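PDB 1T3B: Thiol:disulfide interchange protein DsbC from Haemophilus influenzae, which probably shuffles and transfers disulfide bonds in proteins of the periplasm, working as a homodimeric isomerase and oxidoreductase of the thioredoxin family. Local coordinates for residues N72-E77 with K168-L173; I79-K84 with V118-F123; V90-D95 with P183-S188; M136-T141 with P158-T163. One frame throughout, in Å; residues are numbered along the deposited sequence.

How the contacts relate
Contacts 2 and 3 lie side by side in the central sheet of the thioredoxin fold, their centres about 9 Å apart, and the inner strands 116-122 and 88-94 join them through bonds such as Arg119 O to Val92 N at 2.8 Å. Contact 1, about 12 Å between centres from each, lays helix 166-177 against the chain that leads into the sheet. Contact 4 lies in the helical region after strand 116-122, probably an insertion, about 21 Å from contact 3 centre to centre, yet Trp140 reaches back to the other three, its CH2 meeting Met94 CE at 3.2 Å. The redox disulfide Cys98-Cys101 lies beside contact 3, where Pro183 touches both cysteines.

Contact 1. Residues N72-E77 with K168-L173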
# COMPACT_ATOMS: atom_id res chain seq x y z
N ASN A 72 6.94 -13.27 20.20
CA ASN A 72 6.85 -14.08 21.40
C ASN A 72 7.26 -15.51 21.12
O ASN A 72 7.96 -16.13 21.91
CB ASN A 72 5.43 -14.06 21.94
CG ASN A 72 5.17 -12.85 22.77
OD1 ASN A 72 6.10 -12.15 23.15
ND2 ASN A 72 3.90 -12.59 23.08
N SER A 73 6.86 -16.03 19.98
CA SER A 73 7.20 -17.41 19.64
C SER A 73 8.70 -17.67 19.64
O SER A 73 9.13 -18.79 19.40
CB SER A 73 6.62 -17.77 18.28
OG SER A 73 7.51 -17.42 17.24
N TYR A 74 9.50 -16.64 19.90
CA TYR A 74 10.97 -16.77 19.89
C TYR A 74 11.54 -16.73 21.30
O TYR A 74 12.75 -16.83 21.49
CB TYR A 74 11.59 -15.65 19.05
CG TYR A 74 11.30 -15.76 17.57
CD1 TYR A 74 11.16 -17.00 16.97
CD2 TYR A 74 11.20 -14.62 16.78
CE1 TYR A 74 10.94 -17.12 15.60
CE2 TYR A 74 10.98 -14.73 15.40
CZ TYR A 74 10.85 -15.98 14.82
OH TYR A 74 10.64 -16.10 13.45
N LYS A 75 10.65 -16.56 22.26
CA LYS A 75 10.98 -16.51 23.67
C LYS A 75 12.27 -17.25 24.08
O LYS A 75 13.12 -16.68 24.75
CB LYS A 75 9.77 -17.04 24.45
CG LYS A 75 9.98 -17.34 25.92
CD LYS A 75 8.72 -17.96 26.53
CE LYS A 75 8.99 -18.50 27.93
NZ LYS A 75 7.78 -19.12 28.53
N ASP A 76 12.42 -18.50 23.66
CA ASP A 76 13.60 -19.30 24.02
C ASP A 76 14.88 -18.97 23.26
O ASP A 76 15.83 -19.75 23.27
CB ASP A 76 13.31 -20.79 23.86
CG ASP A 76 12.14 -21.26 24.71
OD1 ASP A 76 12.02 -20.78 25.86
OD2 ASP A 76 11.36 -22.10 24.24
N GLU A 77 14.90 -17.83 22.59
CA GLU A 77 16.05 -17.39 21.81
C GLU A 77 16.46 -16.02 22.32
O GLU A 77 17.56 -15.53 22.05
CB GLU A 77 15.69 -17.33 20.33
CG GLU A 77 15.63 -18.69 19.68
CD GLU A 77 15.08 -18.67 18.28
OE1 GLU A 77 15.49 -17.80 17.49
OE2 GLU A 77 14.24 -19.54 17.96
N LYS A 168 19.61 -13.75 12.08
CA LYS A 168 18.96 -13.42 10.82
C LYS A 168 17.46 -13.46 11.01
O LYS A 168 16.75 -12.54 10.60
CB LYS A 168 19.40 -14.42 9.74
CG LYS A 168 19.01 -14.04 8.32
CD LYS A 168 19.69 -14.98 7.32
CE LYS A 168 19.14 -14.79 5.93
NZ LYS A 168 17.65 -14.96 5.90
N LYS A 169 16.96 -14.51 11.65
CA LYS A 169 15.53 -14.62 11.88
C LYS A 169 15.05 -13.46 12.75
O LYS A 169 13.97 -12.93 12.54
CB LYS A 169 15.19 -15.96 12.54
CG LYS A 169 13.71 -16.15 12.84
CD LYS A 169 13.39 -17.59 13.20
CE LYS A 169 14.10 -18.04 14.48
NZ LYS A 169 13.91 -19.50 14.73
N HIS A 170 15.87 -13.06 13.71
CA HIS A 170 15.52 -11.94 14.58
C HIS A 170 15.54 -10.64 13.80
O HIS A 170 14.73 -9.75 14.01
CB HIS A 170 16.51 -11.83 15.75
CG HIS A 170 16.39 -12.93 16.75
ND1 HIS A 170 17.26 -13.07 17.81
CD2 HIS A 170 15.49 -13.94 16.86
CE1 HIS A 170 16.89 -14.11 18.54
NE2 HIS A 170 15.82 -14.66 17.98
N TYR A 171 16.49 -10.54 12.88
CA TYR A 171 16.62 -9.36 12.05
C TYR A 171 15.37 -9.15 11.20
O TYR A 171 14.72 -8.12 11.26
CB TYR A 171 17.82 -9.54 11.15
CG TYR A 171 18.13 -8.32 10.34
CD1 TYR A 171 18.99 -7.35 10.82
CD2 TYR A 171 17.56 -8.14 9.08
CE1 TYR A 171 19.29 -6.22 10.07
CE2 TYR A 171 17.85 -7.02 8.32
CZ TYR A 171 18.71 -6.07 8.82
OH TYR A 171 19.00 -4.95 8.07
N GLU A 172 15.06 -10.15 10.39
CA GLU A 172 13.91 -10.10 9.52
C GLU A 172 12.62 -9.79 10.26
O GLU A 172 11.77 -9.08 9.74
CB GLU A 172 13.81 -11.42 8.76
CG GLU A 172 15.11 -11.75 8.03
CD GLU A 172 15.08 -13.12 7.39
OE1 GLU A 172 14.58 -14.06 8.04
OE2 GLU A 172 15.59 -13.26 6.26
N LEU A 173 12.46 -10.30 11.48
CA LEU A 173 11.26 -10.03 12.27
C LEU A 173 11.25 -8.58 12.70
O LEU A 173 10.18 -7.99 12.90
CB LEU A 173 11.19 -10.91 13.52
CG LEU A 173 10.19 -10.48 14.62
CD1 LEU A 173 8.77 -10.75 14.15
CD2 LEU A 173 10.46 -11.23 15.91
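Glu77 is held at both carboxylate oxygens by neighbouring residues of helix 166-177. OE2 forms a salt bridge with Lys169 NZ at 3.2 Å, taking the ammonium on its syn lone pair, the one facing the other oxygen. OE1 receives a weak, bent hydrogen bond from His170 NE2, also 3.2 Å long, with the carboxylate turned only 17° from the imidazole plane. Lys169 leaves its helix nearly straight and then bends at chi3 (63°), which turns NZ back to Glu77, while CG and CD pass obliquely across the phenol end of Tyr74. There the hydroxyl oxygen of Tyr74 lies 3.1 Å from Lys169 CG. On another part of the same ring, Leu173 CD2 comes in at the edge, near the ring plane and 3.6 Å from Tyr74 CE2. These residues join two parts of the fold: the turn between helix 63-72 and strand 79-81 at the edge of the thioredoxin-fold sheet, and helix 166-177, which precedes the cis-proline strand 184-186. Tyr74 lies in a type I turn from Asn72 to Lys75, and both it and Glu77, just past the turn, point toward the helix. Farther out, His170 ND1 is hydrogen-bonded to Ala122 N of strand 116-122, so the imidazole is tied at both nitrogens, and Trp140 meets the ring with its plane at about 75°. Leu173 also packs on Lys70 and Leu71 of helix 63-72.

Contact 2. Residues I79-K84 with V118-F123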
# COMPACT_ATOMS: atom_id res chain seq x y z
N ILE A 79 17.50 -13.23 25.07
CA ILE A 79 18.43 -13.22 26.18
C ILE A 79 17.76 -12.39 27.27
O ILE A 79 17.87 -11.18 27.29
CB ILE A 79 19.77 -12.61 25.76
CG1 ILE A 79 20.32 -13.40 24.57
CG2 ILE A 79 20.73 -12.63 26.94
CD1 ILE A 79 21.78 -13.15 24.24
N VAL A 80 17.05 -13.07 28.17
CA VAL A 80 16.29 -12.43 29.24
C VAL A 80 17.01 -11.98 30.50
O VAL A 80 17.94 -12.62 30.96
CB VAL A 80 15.12 -13.35 29.68
CG1 VAL A 80 14.09 -12.56 30.45
CG2 VAL A 80 14.51 -14.01 28.47
N TYR A 81 16.54 -10.87 31.05
CA TYR A 81 17.05 -10.28 32.27
C TYR A 81 15.81 -9.94 33.11
O TYR A 81 15.46 -8.78 33.25
CB TYR A 81 17.81 -8.98 31.95
CG TYR A 81 19.13 -9.17 31.25
CD1 TYR A 81 20.30 -9.31 31.97
CD2 TYR A 81 19.20 -9.24 29.87
CE1 TYR A 81 21.51 -9.51 31.34
CE2 TYR A 81 20.40 -9.43 29.22
CZ TYR A 81 21.56 -9.57 29.96
OH TYR A 81 22.76 -9.76 29.33
N PRO A 82 15.15 -10.96 33.69
CA PRO A 82 13.94 -10.82 34.51
C PRO A 82 14.09 -9.82 35.65
O PRO A 82 15.20 -9.48 36.04
CB PRO A 82 13.71 -12.24 35.04
CG PRO A 82 14.44 -13.12 34.06
CD PRO A 82 15.68 -12.33 33.80
N ALA A 83 12.97 -9.36 36.19
CA ALA A 83 13.00 -8.42 37.30
C ALA A 83 12.40 -9.06 38.54
O ALA A 83 11.50 -9.90 38.40
CB ALA A 83 12.24 -7.16 36.94
N LYS A 84 12.88 -8.68 39.73
CA LYS A 84 12.38 -9.21 41.01
C LYS A 84 11.02 -9.82 40.69
O LYS A 84 10.86 -11.04 40.70
CB LYS A 84 12.24 -8.09 42.02
N VAL A 118 13.61 -7.15 30.69
CA VAL A 118 14.17 -6.86 29.37
C VAL A 118 14.53 -8.15 28.63
O VAL A 118 15.25 -8.98 29.14
CB VAL A 118 15.41 -5.96 29.49
CG1 VAL A 118 15.98 -5.66 28.12
CG2 VAL A 118 15.04 -4.66 30.19
N ARG A 119 14.00 -8.31 27.43
CA ARG A 119 14.26 -9.50 26.63
C ARG A 119 14.90 -9.10 25.30
O ARG A 119 14.29 -8.42 24.50
CB ARG A 119 12.94 -10.24 26.36
CG ARG A 119 11.96 -10.19 27.53
CD ARG A 119 10.82 -11.19 27.36
NE ARG A 119 10.15 -11.03 26.08
CZ ARG A 119 9.10 -11.74 25.69
NH1 ARG A 119 8.60 -12.69 26.47
NH2 ARG A 119 8.56 -11.51 24.50
N TYR A 120 16.14 -9.53 25.08
CA TYR A 120 16.84 -9.17 23.86
C TYR A 120 16.70 -10.11 22.69
O TYR A 120 16.76 -11.33 22.82
CB TYR A 120 18.34 -8.99 24.09
CG TYR A 120 18.76 -7.87 25.01
CD1 TYR A 120 18.47 -6.53 24.73
CD2 TYR A 120 19.50 -8.15 26.15
CE1 TYR A 120 18.91 -5.51 25.57
CE2 TYR A 120 19.94 -7.13 26.98
CZ TYR A 120 19.65 -5.83 26.69
OH TYR A 120 20.09 -4.87 27.57
N LEU A 121 16.54 -9.48 21.53
CA LEU A 121 16.47 -10.13 20.24
C LEU A 121 17.63 -9.44 19.53
O LEU A 121 17.98 -8.32 19.88
CB LEU A 121 15.15 -9.80 19.55
CG LEU A 121 13.99 -10.67 19.98
CD1 LEU A 121 12.73 -10.24 19.31
CD2 LEU A 121 14.30 -12.10 19.61
N ALA A 122 18.22 -10.10 18.55
CA ALA A 122 19.34 -9.49 17.87
C ALA A 122 18.91 -8.68 16.66
O ALA A 122 17.92 -8.99 15.99
CB ALA A 122 20.34 -10.55 17.44
N PHE A 123 19.66 -7.63 16.38
CA PHE A 123 19.37 -6.82 15.23
C PHE A 123 20.66 -6.29 14.64
O PHE A 123 21.00 -5.12 14.85
CB PHE A 123 18.45 -5.66 15.59
CG PHE A 123 17.87 -4.98 14.38
CD1 PHE A 123 16.76 -5.52 13.73
CD2 PHE A 123 18.47 -3.84 13.85
CE1 PHE A 123 16.27 -4.94 12.57
CE2 PHE A 123 17.99 -3.26 12.69
CZ PHE A 123 16.89 -3.81 12.05
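Ile79 and Tyr120 form a hydrogen-bonded antiparallel pair: Ile79 N gives to Tyr120 O at 3.0 Å, and Tyr120 N returns a longer bond to Ile79 O at 3.3 Å. Strand 79-81 is thereby added to the edge of the central sheet of the thioredoxin fold, running against strand 116-122. A third bond, Tyr81 N to Val118 O at 3.0 Å, closes the pairing, while Val80 and Arg119 between them make the non-hydrogen-bonded pair. Other backbone groups of strand 116-122 look the opposite way: Arg119 pairs with Val90 and Val92, and Leu121 with Val92 and Met94, all on strand 88-94.

Among the side chains, Tyr81 uses its hydroxyl on helix residues beyond the sheet, bonding with both Asn150 OD1 and His105 NE2, and its ring meets that of His105 nearly at right angles. Helices 108-113 and 145-153 cover this face, Leu108 and Leu149 each touching both tyrosines. Arg119 points to the other face, and its guanidinium turns away from strand 79-81; there NH2 is shared between Asn72 OD1 and Thr91 OG1, which ties the end of helix 63-72 to the sheet. Val80 CG1 stays beside the arginine stem, 4.3 Å from Arg119 CG. Tyr81 and Tyr120 both have CG beside the backbone N (chi1 -71° and -64°), and their rings come together rim to rim with planes at 78°, where Tyr81 CE2 lies 3.2 Å from Tyr120 CE2.

Contact 3. Residues V90-D95 with P183-S188; sequences VTVFMD and PSIVTS
Ile185 divides its two branches between two valines of the neighbouring strand. With CG1 beside its backbone N and CG2 anti to that N (chi1 -60°), CG1 lies alongside Val92 CG2 at 3.8 Å while CG2 presses on Val90 CB at 3.6 Å. Next along, Val92 CG1 meets Pro183 CB, 3.9 Å away, the two side chains pointing the same way. This apolar row lies in the central sheet of the thioredoxin fold, where strand 184-186 runs antiparallel to strand 88-94 directly after the cis-proline that is a hallmark of the family. The peptide bond before Pro183 is indeed cis, and the Pro183 ring touches Cys98 and Cys101 of the redox-active disulfide as well as Tyr100 and Leu104. Leu202 and Leu206 of helix 199-208 cover the Ile185 and Val90 end.

On the other face, Phe93 turns its edge to the neighbouring strand, with Val186 CG2 near the ring plane and 3.6 Å from CE1. The backbones are joined by four bonds. Val186 N to Thr91 O is short and nearly straight, 2.6 Å at 174°, and Phe93 N to Ser184 O is similarly direct, whereas Ser184 N to Phe93 O is weak. Ser184 OG bonds back to Gly181 O in the preceding loop. At the far end Val186 O accepts the N-H of Thr91. Thr91 OG1 has Arg119 NH2 as a partner and gives its own proton to a water at 2.8 Å; that water in turn donates to Val186 O at 3.1 Å.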
# COMPACT_ATOMS: atom_id res chain seq x y z
N VAL A 90 9.18 -6.06 28.18
CA VAL A 90 9.48 -5.52 26.86
C VAL A 90 10.63 -6.21 26.13
O VAL A 90 11.63 -6.55 26.73
CB VAL A 90 9.78 -4.02 26.97
CG1 VAL A 90 8.68 -3.35 27.76
CG2 VAL A 90 11.14 -3.80 27.63
N THR A 91 10.45 -6.42 24.82
CA THR A 91 11.46 -7.04 23.97
C THR A 91 12.23 -5.93 23.25
O THR A 91 11.63 -5.08 22.59
CB THR A 91 10.84 -7.95 22.93
OG1 THR A 91 10.00 -8.92 23.56
CG2 THR A 91 11.93 -8.68 22.17
N VAL A 92 13.55 -5.96 23.35
CA VAL A 92 14.40 -4.95 22.76
C VAL A 92 15.26 -5.50 21.65
O VAL A 92 15.88 -6.55 21.82
CB VAL A 92 15.34 -4.37 23.83
CG1 VAL A 92 16.30 -3.38 23.23
CG2 VAL A 92 14.53 -3.74 24.91
N PHE A 93 15.29 -4.81 20.50
CA PHE A 93 16.14 -5.24 19.40
C PHE A 93 17.44 -4.50 19.62
O PHE A 93 17.49 -3.28 19.68
CB PHE A 93 15.53 -4.90 18.05
CG PHE A 93 14.40 -5.81 17.65
CD1 PHE A 93 13.11 -5.58 18.12
CD2 PHE A 93 14.63 -6.91 16.84
CE1 PHE A 93 12.07 -6.44 17.78
CE2 PHE A 93 13.60 -7.77 16.50
CZ PHE A 93 12.32 -7.54 16.97
N MET A 94 18.52 -5.25 19.74
CA MET A 94 19.77 -4.63 20.07
C MET A 94 20.93 -5.03 19.19
O MET A 94 20.91 -6.07 18.54
CB MET A 94 20.03 -4.95 21.54
CG MET A 94 21.37 -4.57 22.05
SD MET A 94 22.01 -5.97 22.96
CE MET A 94 22.71 -6.92 21.65
N ASP A 95 21.95 -4.17 19.15
CA ASP A 95 23.15 -4.41 18.37
C ASP A 95 24.33 -4.20 19.32
O ASP A 95 24.28 -3.33 20.19
CB ASP A 95 23.23 -3.44 17.19
CG ASP A 95 24.31 -3.81 16.20
OD1 ASP A 95 25.48 -3.97 16.63
OD2 ASP A 95 24.00 -3.93 14.99
N PRO A 183 18.77 1.08 20.13
CA PRO A 183 17.82 0.04 20.50
C PRO A 183 16.40 0.37 20.07
O PRO A 183 16.08 1.52 19.75
CB PRO A 183 17.95 -0.01 22.01
CG PRO A 183 18.21 1.40 22.35
CD PRO A 183 19.22 1.81 21.32
N SER A 184 15.54 -0.64 20.07
CA SER A 184 14.14 -0.45 19.71
C SER A 184 13.35 -1.38 20.62
O SER A 184 13.49 -2.59 20.52
CB SER A 184 13.90 -0.79 18.24
OG SER A 184 14.58 0.11 17.38
N ILE A 185 12.54 -0.79 21.50
CA ILE A 185 11.72 -1.51 22.46
C ILE A 185 10.33 -1.86 21.93
O ILE A 185 9.56 -0.97 21.57
CB ILE A 185 11.50 -0.68 23.73
CG1 ILE A 185 12.82 -0.33 24.41
CG2 ILE A 185 10.58 -1.42 24.66
CD1 ILE A 185 13.46 0.96 23.95
N VAL A 186 10.00 -3.14 21.89
CA VAL A 186 8.68 -3.56 21.43
C VAL A 186 7.85 -3.91 22.64
O VAL A 186 8.19 -4.80 23.41
CB VAL A 186 8.75 -4.78 20.51
CG1 VAL A 186 7.34 -5.24 20.16
CG2 VAL A 186 9.52 -4.44 19.26
N THR A 187 6.75 -3.19 22.81
CA THR A 187 5.86 -3.39 23.94
C THR A 187 5.25 -4.78 23.97
O THR A 187 5.20 -5.46 22.96
CB THR A 187 4.75 -2.33 23.91
OG1 THR A 187 4.76 -1.59 25.15
CG2 THR A 187 3.40 -2.97 23.69
N SER A 188 4.79 -5.19 25.15
CA SER A 188 4.17 -6.50 25.30
C SER A 188 2.82 -6.56 24.61
O SER A 188 2.27 -7.64 24.39
CB SER A 188 4.03 -6.84 26.78
OG SER A 188 3.54 -5.73 27.51
O HOH W 1 7.64 -7.67 24.53

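Contact 4. Residues M136-T141 with P158-T163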
# COMPACT_ATOMS: atom_id res chain seq x y z
N MET A 136 27.49 -11.98 17.11
CA MET A 136 26.18 -12.01 17.74
C MET A 136 25.52 -13.35 17.60
O MET A 136 24.73 -13.75 18.45
CB MET A 136 25.29 -10.91 17.18
CG MET A 136 25.63 -9.54 17.75
SD MET A 136 24.60 -8.23 17.18
CE MET A 136 25.63 -7.59 15.94
N GLU A 137 25.82 -14.05 16.52
CA GLU A 137 25.23 -15.37 16.33
C GLU A 137 25.83 -16.23 17.44
O GLU A 137 25.14 -16.96 18.14
CB GLU A 137 25.62 -15.94 14.97
CG GLU A 137 24.44 -16.33 14.12
CD GLU A 137 23.67 -17.50 14.69
OE1 GLU A 137 24.33 -18.49 15.07
OE2 GLU A 137 22.43 -17.45 14.74
N ALA A 138 27.14 -16.10 17.61
CA ALA A 138 27.85 -16.84 18.63
C ALA A 138 27.21 -16.54 19.97
O ALA A 138 26.87 -17.45 20.71
CB ALA A 138 29.31 -16.44 18.64
N ILE A 139 27.05 -15.26 20.28
CA ILE A 139 26.48 -14.86 21.55
C ILE A 139 25.08 -15.38 21.81
O ILE A 139 24.79 -15.86 22.90
CB ILE A 139 26.43 -13.32 21.69
CG1 ILE A 139 27.84 -12.75 21.69
CG2 ILE A 139 25.73 -12.94 22.98
CD1 ILE A 139 27.87 -11.24 21.62
N TRP A 140 24.21 -15.29 20.81
CA TRP A 140 22.83 -15.71 20.95
C TRP A 140 22.59 -17.21 21.04
O TRP A 140 21.54 -17.65 21.52
CB TRP A 140 22.00 -15.12 19.81
CG TRP A 140 21.13 -13.98 20.23
CD1 TRP A 140 19.81 -14.03 20.59
CD2 TRP A 140 21.55 -12.63 20.45
NE1 TRP A 140 19.38 -12.80 21.02
CE2 TRP A 140 20.43 -11.92 20.94
CE3 TRP A 140 22.76 -11.95 20.28
CZ2 TRP A 140 20.50 -10.57 21.27
CZ3 TRP A 140 22.82 -10.63 20.59
CH2 TRP A 140 21.70 -9.94 21.09
N THR A 141 23.57 -17.99 20.59
CA THR A 141 23.48 -19.45 20.60
C THR A 141 24.45 -20.11 21.57
O THR A 141 24.51 -21.34 21.66
CB THR A 141 23.76 -20.03 19.20
OG1 THR A 141 25.05 -19.59 18.76
CG2 THR A 141 22.70 -19.59 18.21
N PRO A 158 33.49 -12.71 21.37
CA PRO A 158 33.93 -14.09 21.20
C PRO A 158 34.98 -14.20 20.11
O PRO A 158 34.85 -13.57 19.06
CB PRO A 158 32.64 -14.83 20.85
CG PRO A 158 31.80 -13.77 20.24
CD PRO A 158 32.05 -12.60 21.13
N LYS A 159 36.03 -14.98 20.37
CA LYS A 159 37.11 -15.16 19.41
C LYS A 159 36.60 -15.97 18.23
O LYS A 159 36.71 -15.54 17.08
CB LYS A 159 38.28 -15.88 20.07
N GLU A 160 36.04 -17.14 18.50
CA GLU A 160 35.51 -17.96 17.42
C GLU A 160 34.29 -17.25 16.87
O GLU A 160 34.08 -16.08 17.19
CB GLU A 160 35.18 -19.37 17.94
CG GLU A 160 34.39 -19.41 19.23
CD GLU A 160 32.94 -19.00 19.06
OE1 GLU A 160 32.68 -17.82 18.74
OE2 GLU A 160 32.05 -19.86 19.25
N VAL A 161 33.46 -17.91 16.07
CA VAL A 161 32.30 -17.23 15.53
C VAL A 161 31.46 -18.15 14.68
O VAL A 161 31.99 -19.06 14.05
CB VAL A 161 32.74 -16.01 14.68
CG1 VAL A 161 32.10 -16.07 13.30
CG2 VAL A 161 32.36 -14.73 15.38
N LYS A 162 30.16 -17.90 14.65
CA LYS A 162 29.22 -18.71 13.88
C LYS A 162 28.66 -17.95 12.69
O LYS A 162 28.92 -16.76 12.51
CB LYS A 162 28.07 -19.18 14.77
CG LYS A 162 28.48 -20.03 15.97
CD LYS A 162 27.26 -20.45 16.80
CE LYS A 162 27.65 -21.15 18.11
NZ LYS A 162 28.35 -20.26 19.10
N THR A 163 27.89 -18.64 11.86
CA THR A 163 27.29 -18.04 10.68
C THR A 163 25.87 -17.59 10.98
O THR A 163 25.05 -18.38 11.47
CB THR A 163 27.28 -19.02 9.49
OG1 THR A 163 28.62 -19.22 9.02
CG2 THR A 163 26.42 -18.48 8.35
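Glu137 OE2 is gripped by backbone N-H groups at the start of helix 166-177, bonded to Ile166 N and more weakly to Asn165 N and Val167 N, while CG of the same side chain lies against the other segment, 3.4 Å from Thr163 O. One carboxylate thus gathers the N-H groups of a helix start, whose dipole would probably help stabilise its negative charge. Both parts lie in the helical region between strand 116-122 and helix 166-177, probably the insertion that DsbC-type proteins carry in the thioredoxin fold. A bend at chi2 (-67°) folds the Glu137 chain into this position.

Ala138 has a different neighbourhood. Its CB meets Pro158 CG at 4.0 Å and Glu160 OE1 at 3.6 Å, while Ile139 CG1 touches the same proline at CD. Ile139 otherwise packs on Ala148, Leu149 and Ala152, and so joins helix 131-141 to helix 145-153.

Lys162 crosses the Glu137 side chain at about a right angle and runs on along the helix surface past Thr141, extended until chi4, where it turns NZ over Ala138 CA at 3.5 Å. NZ also has a long salt bridge with Glu160 OE2, 3.7 Å away in its own loop. No hydrogen bond spans the two segments. Thr141 turns its hydroxyl back to its own helix, OG1 donating to Glu137 O at 2.7 Å from above the carbonyl plane.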